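Local coordinates for protein vinylacetyl-CoA Delta-isomerase (Nitrosopumilus maritimus SCM1, PDB 6VJR) that probably dehydrates 4-hydroxybutyryl-CoA and isomerises vinylacetyl-CoA, using FAD and a [4Fe-4S] cluster, at residues S112-Y125 and F270-R284. Sequence-based numbering, arbitrary orientation.
Sequences STTFEIDEKHGTDY and FMHGEYEFASMLVER
Helix 112-121 runs nearly antiparallel to helix 278-284 (161° between directions, axes 9.8 Å apart at closest approach), with Thr-113 beside Leu-281 and Ile-117 beside Phe-277. At one end, Arg-284 extends its chain into an end-on salt bridge, NH1 and NH2 both meeting Glu-116 OE2 (2.9 Å from NH1) from the same face of the carboxylate; the oxygen lies in the guanidinium plane. NH1 of Arg-284 also donates to Ser-112 OG at 2.9 Å, while Met-280 SD sits over one face of the guanidinium. Replacing Arg-284 by an alanine removes both donors and is likely to leave the Glu-116 carboxylate without its counter-charge and Ser-112 OG short of a partner. In the middle, Ile-117 CG1 lies over the face of the Phe-277 ring, 3.9 Å from its centroid, a CH-pi contact. Further along, Glu-276 OE1 takes a salt bridge from Lys-120 NZ (2.8 Å) and a hydrogen bond from His-121 NE2 (2.7 Å), from opposite faces of the carboxylate; OE1 lies in the imidazole plane. Glu-274 CG covers the centre of the His-121 face. The bend at chi2 (87°) of Glu-274 takes its carboxylate to Tyr-125, whose OH donates to the syn lone pair of OE2 at 2.6 Å; OE1 accepts from His-272 N, and the two bonds should hold the carboxylate's rotation. Met-271 CA packs over the Tyr-125 ring. The contact thus joins helix 101-121 to the bulged end of strand 269-272 and the start of helix 278-292, which carries the iron ligand His-289, consistent with the acyl-CoA dehydrogenase-like fold of the HpaB family.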
# COMPACT_ATOMS: atom_id res chain seq x y z
N SER A 112 -33.02 -4.80 -20.02
CA SER A 112 -32.32 -4.61 -21.29
C SER A 112 -32.01 -5.94 -21.98
O SER A 112 -32.09 -6.03 -23.19
CB SER A 112 -31.07 -3.77 -21.14
OG SER A 112 -30.08 -4.42 -20.36
N THR A 113 -31.63 -6.96 -21.22
CA THR A 113 -31.19 -8.22 -21.81
C THR A 113 -32.38 -8.91 -22.49
O THR A 113 -32.26 -9.39 -23.62
CB THR A 113 -30.55 -9.11 -20.76
OG1 THR A 113 -29.45 -8.43 -20.15
CG2 THR A 113 -30.05 -10.38 -21.42
N THR A 114 -33.54 -9.00 -21.83
CA THR A 114 -34.72 -9.67 -22.42
C THR A 114 -35.11 -9.01 -23.74
O THR A 114 -35.51 -9.69 -24.68
CB THR A 114 -35.90 -9.69 -21.46
OG1 THR A 114 -36.17 -8.37 -21.00
CG2 THR A 114 -35.68 -10.67 -20.32
N PHE A 115 -35.04 -7.67 -23.79
CA PHE A 115 -35.35 -6.92 -24.99
C PHE A 115 -34.48 -7.39 -26.15
O PHE A 115 -34.97 -7.59 -27.27
CB PHE A 115 -35.19 -5.42 -24.70
CG PHE A 115 -35.58 -4.54 -25.87
CD1 PHE A 115 -34.69 -4.32 -26.91
CD2 PHE A 115 -36.81 -3.90 -25.91
CE1 PHE A 115 -35.01 -3.46 -27.93
CE2 PHE A 115 -37.14 -3.07 -26.96
CZ PHE A 115 -36.24 -2.86 -27.97
N GLU A 116 -33.18 -7.59 -25.87
CA GLU A 116 -32.22 -7.95 -26.89
C GLU A 116 -32.37 -9.40 -27.31
O GLU A 116 -32.19 -9.68 -28.48
CB GLU A 116 -30.80 -7.55 -26.51
CG GLU A 116 -30.68 -6.02 -26.53
CD GLU A 116 -29.31 -5.42 -26.24
OE1 GLU A 116 -28.38 -5.83 -26.97
OE2 GLU A 116 -29.20 -4.54 -25.36
N ILE A 117 -32.70 -10.32 -26.39
CA ILE A 117 -32.99 -11.68 -26.79
C ILE A 117 -34.13 -11.69 -27.80
O ILE A 117 -34.02 -12.35 -28.84
CB ILE A 117 -33.35 -12.56 -25.58
CG1 ILE A 117 -32.24 -12.60 -24.54
CG2 ILE A 117 -33.73 -13.95 -26.07
CD1 ILE A 117 -32.60 -13.29 -23.24
N ASP A 118 -35.22 -10.96 -27.49
CA ASP A 118 -36.42 -10.93 -28.31
C ASP A 118 -36.13 -10.34 -29.69
O ASP A 118 -36.66 -10.83 -30.70
CB ASP A 118 -37.54 -10.16 -27.64
CG ASP A 118 -38.14 -10.81 -26.40
OD1 ASP A 118 -37.78 -11.99 -26.09
OD2 ASP A 118 -38.96 -10.13 -25.74
N GLU A 119 -35.31 -9.29 -29.72
CA GLU A 119 -34.90 -8.64 -30.96
C GLU A 119 -34.29 -9.67 -31.91
O GLU A 119 -34.58 -9.65 -33.09
CB GLU A 119 -34.00 -7.45 -30.60
CG GLU A 119 -33.58 -6.55 -31.75
CD GLU A 119 -32.72 -5.41 -31.20
OE1 GLU A 119 -31.80 -5.66 -30.37
OE2 GLU A 119 -32.99 -4.27 -31.58
N LYS A 120 -33.47 -10.58 -31.39
CA LYS A 120 -32.82 -11.58 -32.23
C LYS A 120 -33.75 -12.77 -32.52
O LYS A 120 -33.79 -13.26 -33.65
CB LYS A 120 -31.53 -12.06 -31.56
CG LYS A 120 -30.82 -13.12 -32.37
CD LYS A 120 -29.52 -13.60 -31.76
CE LYS A 120 -28.95 -14.72 -32.59
NZ LYS A 120 -27.75 -15.24 -31.93
N HIS A 121 -34.48 -13.25 -31.50
CA HIS A 121 -35.12 -14.56 -31.55
C HIS A 121 -36.62 -14.47 -31.85
O HIS A 121 -37.26 -15.47 -32.18
CB HIS A 121 -34.82 -15.33 -30.27
CG HIS A 121 -33.43 -15.84 -30.18
ND1 HIS A 121 -33.04 -17.02 -30.77
CD2 HIS A 121 -32.34 -15.32 -29.61
CE1 HIS A 121 -31.74 -17.20 -30.54
NE2 HIS A 121 -31.30 -16.19 -29.84
N GLY A 122 -37.22 -13.29 -31.71
CA GLY A 122 -38.64 -13.19 -31.96
C GLY A 122 -39.47 -13.77 -30.81
O GLY A 122 -40.64 -14.06 -31.00
N THR A 123 -38.86 -13.87 -29.62
CA THR A 123 -39.49 -14.37 -28.40
C THR A 123 -40.20 -13.22 -27.68
O THR A 123 -40.22 -12.10 -28.17
CB THR A 123 -38.39 -15.03 -27.56
OG1 THR A 123 -37.25 -14.18 -27.61
CG2 THR A 123 -37.93 -16.35 -28.17
N ASP A 124 -40.84 -13.50 -26.54
CA ASP A 124 -41.56 -12.47 -25.81
C ASP A 124 -41.16 -12.47 -24.34
O ASP A 124 -41.97 -12.17 -23.46
CB ASP A 124 -43.06 -12.62 -25.89
CG ASP A 124 -43.58 -13.97 -25.43
OD1 ASP A 124 -42.74 -14.77 -25.01
OD2 ASP A 124 -44.79 -14.23 -25.57
N TYR A 125 -39.88 -12.71 -24.08
CA TYR A 125 -39.32 -12.61 -22.75
C TYR A 125 -39.48 -11.22 -22.15
O TYR A 125 -39.69 -11.09 -20.94
CB TYR A 125 -37.86 -13.05 -22.72
CG TYR A 125 -37.62 -14.44 -23.28
CD1 TYR A 125 -38.18 -15.56 -22.69
CD2 TYR A 125 -36.74 -14.65 -24.33
CE1 TYR A 125 -37.97 -16.84 -23.19
CE2 TYR A 125 -36.53 -15.92 -24.84
CZ TYR A 125 -37.12 -17.03 -24.25
OH TYR A 125 -36.92 -18.28 -24.79
N PHE A 270 -37.79 -16.06 -18.45
CA PHE A 270 -37.26 -14.89 -19.13
C PHE A 270 -36.07 -15.21 -20.04
O PHE A 270 -35.50 -14.31 -20.66
CB PHE A 270 -36.93 -13.79 -18.11
CG PHE A 270 -38.01 -13.47 -17.09
CD1 PHE A 270 -39.34 -13.36 -17.48
CD2 PHE A 270 -37.69 -13.29 -15.75
CE1 PHE A 270 -40.32 -13.08 -16.55
CE2 PHE A 270 -38.69 -12.99 -14.84
CZ PHE A 270 -39.99 -12.88 -15.24
N MET A 271 -35.66 -16.48 -20.10
CA MET A 271 -34.64 -16.97 -21.02
C MET A 271 -34.81 -18.49 -21.02
O MET A 271 -34.92 -19.10 -19.96
CB MET A 271 -33.21 -16.64 -20.54
CG MET A 271 -32.06 -17.28 -21.38
SD MET A 271 -30.44 -17.16 -20.62
CE MET A 271 -30.15 -15.41 -20.95
N HIS A 272 -34.75 -19.08 -22.21
CA HIS A 272 -34.98 -20.50 -22.36
C HIS A 272 -34.14 -21.02 -23.54
O HIS A 272 -34.67 -21.16 -24.63
CB HIS A 272 -36.47 -20.78 -22.54
CG HIS A 272 -36.80 -22.22 -22.80
ND1 HIS A 272 -36.24 -23.27 -22.11
CD2 HIS A 272 -37.59 -22.79 -23.72
CE1 HIS A 272 -36.73 -24.42 -22.57
NE2 HIS A 272 -37.52 -24.16 -23.55
N GLY A 273 -32.84 -21.24 -23.32
CA GLY A 273 -31.97 -21.86 -24.29
C GLY A 273 -31.10 -20.92 -25.12
O GLY A 273 -30.26 -21.40 -25.89
N GLU A 274 -31.28 -19.59 -25.01
CA GLU A 274 -30.51 -18.63 -25.79
C GLU A 274 -29.19 -18.35 -25.08
O GLU A 274 -28.96 -17.28 -24.50
CB GLU A 274 -31.35 -17.38 -26.00
CG GLU A 274 -32.68 -17.63 -26.70
CD GLU A 274 -33.85 -18.00 -25.81
OE1 GLU A 274 -33.71 -17.98 -24.55
OE2 GLU A 274 -34.93 -18.30 -26.40
N TYR A 275 -28.33 -19.36 -25.12
CA TYR A 275 -27.10 -19.41 -24.35
C TYR A 275 -26.17 -18.24 -24.63
O TYR A 275 -25.39 -17.87 -23.76
CB TYR A 275 -26.39 -20.73 -24.64
CG TYR A 275 -26.00 -20.93 -26.09
CD1 TYR A 275 -24.77 -20.50 -26.55
CD2 TYR A 275 -26.86 -21.54 -26.97
CE1 TYR A 275 -24.40 -20.66 -27.87
CE2 TYR A 275 -26.51 -21.72 -28.29
CZ TYR A 275 -25.28 -21.27 -28.74
OH TYR A 275 -25.01 -21.48 -30.05
N GLU A 276 -26.22 -17.72 -25.86
CA GLU A 276 -25.35 -16.63 -26.26
C GLU A 276 -25.64 -15.34 -25.51
O GLU A 276 -24.81 -14.43 -25.58
CB GLU A 276 -25.37 -16.42 -27.77
CG GLU A 276 -26.64 -15.78 -28.31
CD GLU A 276 -27.86 -16.65 -28.60
OE1 GLU A 276 -28.64 -16.17 -29.47
OE2 GLU A 276 -28.06 -17.75 -27.98
N PHE A 277 -26.78 -15.25 -24.79
CA PHE A 277 -27.11 -14.04 -24.05
C PHE A 277 -26.77 -14.17 -22.57
O PHE A 277 -26.93 -13.20 -21.84
CB PHE A 277 -28.58 -13.63 -24.21
CG PHE A 277 -28.85 -13.05 -25.58
CD1 PHE A 277 -28.72 -11.68 -25.78
CD2 PHE A 277 -29.26 -13.85 -26.65
CE1 PHE A 277 -29.00 -11.14 -27.03
CE2 PHE A 277 -29.52 -13.30 -27.89
CZ PHE A 277 -29.38 -11.95 -28.08
N ALA A 278 -26.28 -15.32 -22.14
CA ALA A 278 -25.89 -15.46 -20.74
C ALA A 278 -24.80 -14.45 -20.36
O ALA A 278 -24.89 -13.82 -19.29
CB ALA A 278 -25.46 -16.86 -20.40
N SER A 279 -23.79 -14.28 -21.21
CA SER A 279 -22.69 -13.38 -20.91
C SER A 279 -23.21 -11.94 -20.83
O SER A 279 -22.80 -11.19 -19.96
CB SER A 279 -21.56 -13.53 -21.89
OG SER A 279 -22.03 -13.23 -23.20
N MET A 280 -24.17 -11.57 -21.68
CA MET A 280 -24.75 -10.22 -21.62
C MET A 280 -25.42 -9.96 -20.26
O MET A 280 -25.23 -8.92 -19.62
CB MET A 280 -25.77 -10.02 -22.74
CG MET A 280 -26.43 -8.68 -22.72
SD MET A 280 -27.69 -8.43 -23.99
CE MET A 280 -26.70 -8.40 -25.49
N LEU A 281 -26.20 -10.96 -19.80
CA LEU A 281 -26.92 -10.80 -18.55
C LEU A 281 -25.92 -10.68 -17.41
O LEU A 281 -26.08 -9.85 -16.53
CB LEU A 281 -27.88 -11.95 -18.31
CG LEU A 281 -28.65 -11.88 -16.99
CD1 LEU A 281 -29.48 -10.60 -16.94
CD2 LEU A 281 -29.51 -13.13 -16.89
N VAL A 282 -24.92 -11.56 -17.37
CA VAL A 282 -23.93 -11.48 -16.28
C VAL A 282 -23.19 -10.15 -16.28
O VAL A 282 -22.96 -9.53 -15.24
CB VAL A 282 -22.96 -12.66 -16.39
CG1 VAL A 282 -21.82 -12.56 -15.40
CG2 VAL A 282 -23.65 -14.01 -16.24
N GLU A 283 -22.76 -9.72 -17.48
CA GLU A 283 -22.07 -8.45 -17.65
C GLU A 283 -22.89 -7.29 -17.11
O GLU A 283 -22.39 -6.44 -16.40
CB GLU A 283 -21.71 -8.21 -19.11
CG GLU A 283 -20.92 -6.93 -19.35
CD GLU A 283 -20.32 -6.85 -20.76
OE1 GLU A 283 -19.20 -6.33 -20.93
OE2 GLU A 283 -20.93 -7.36 -21.70
N ARG A 284 -24.16 -7.23 -17.51
CA ARG A 284 -24.97 -6.12 -17.09
C ARG A 284 -25.38 -6.16 -15.62
O ARG A 284 -25.38 -5.12 -14.97
CB ARG A 284 -26.14 -5.97 -18.04
CG ARG A 284 -25.71 -5.67 -19.46
CD ARG A 284 -26.87 -5.34 -20.34
NE ARG A 284 -26.36 -5.16 -21.70
CZ ARG A 284 -27.09 -5.02 -22.76
NH1 ARG A 284 -28.39 -4.97 -22.64
NH2 ARG A 284 -26.51 -4.91 -23.94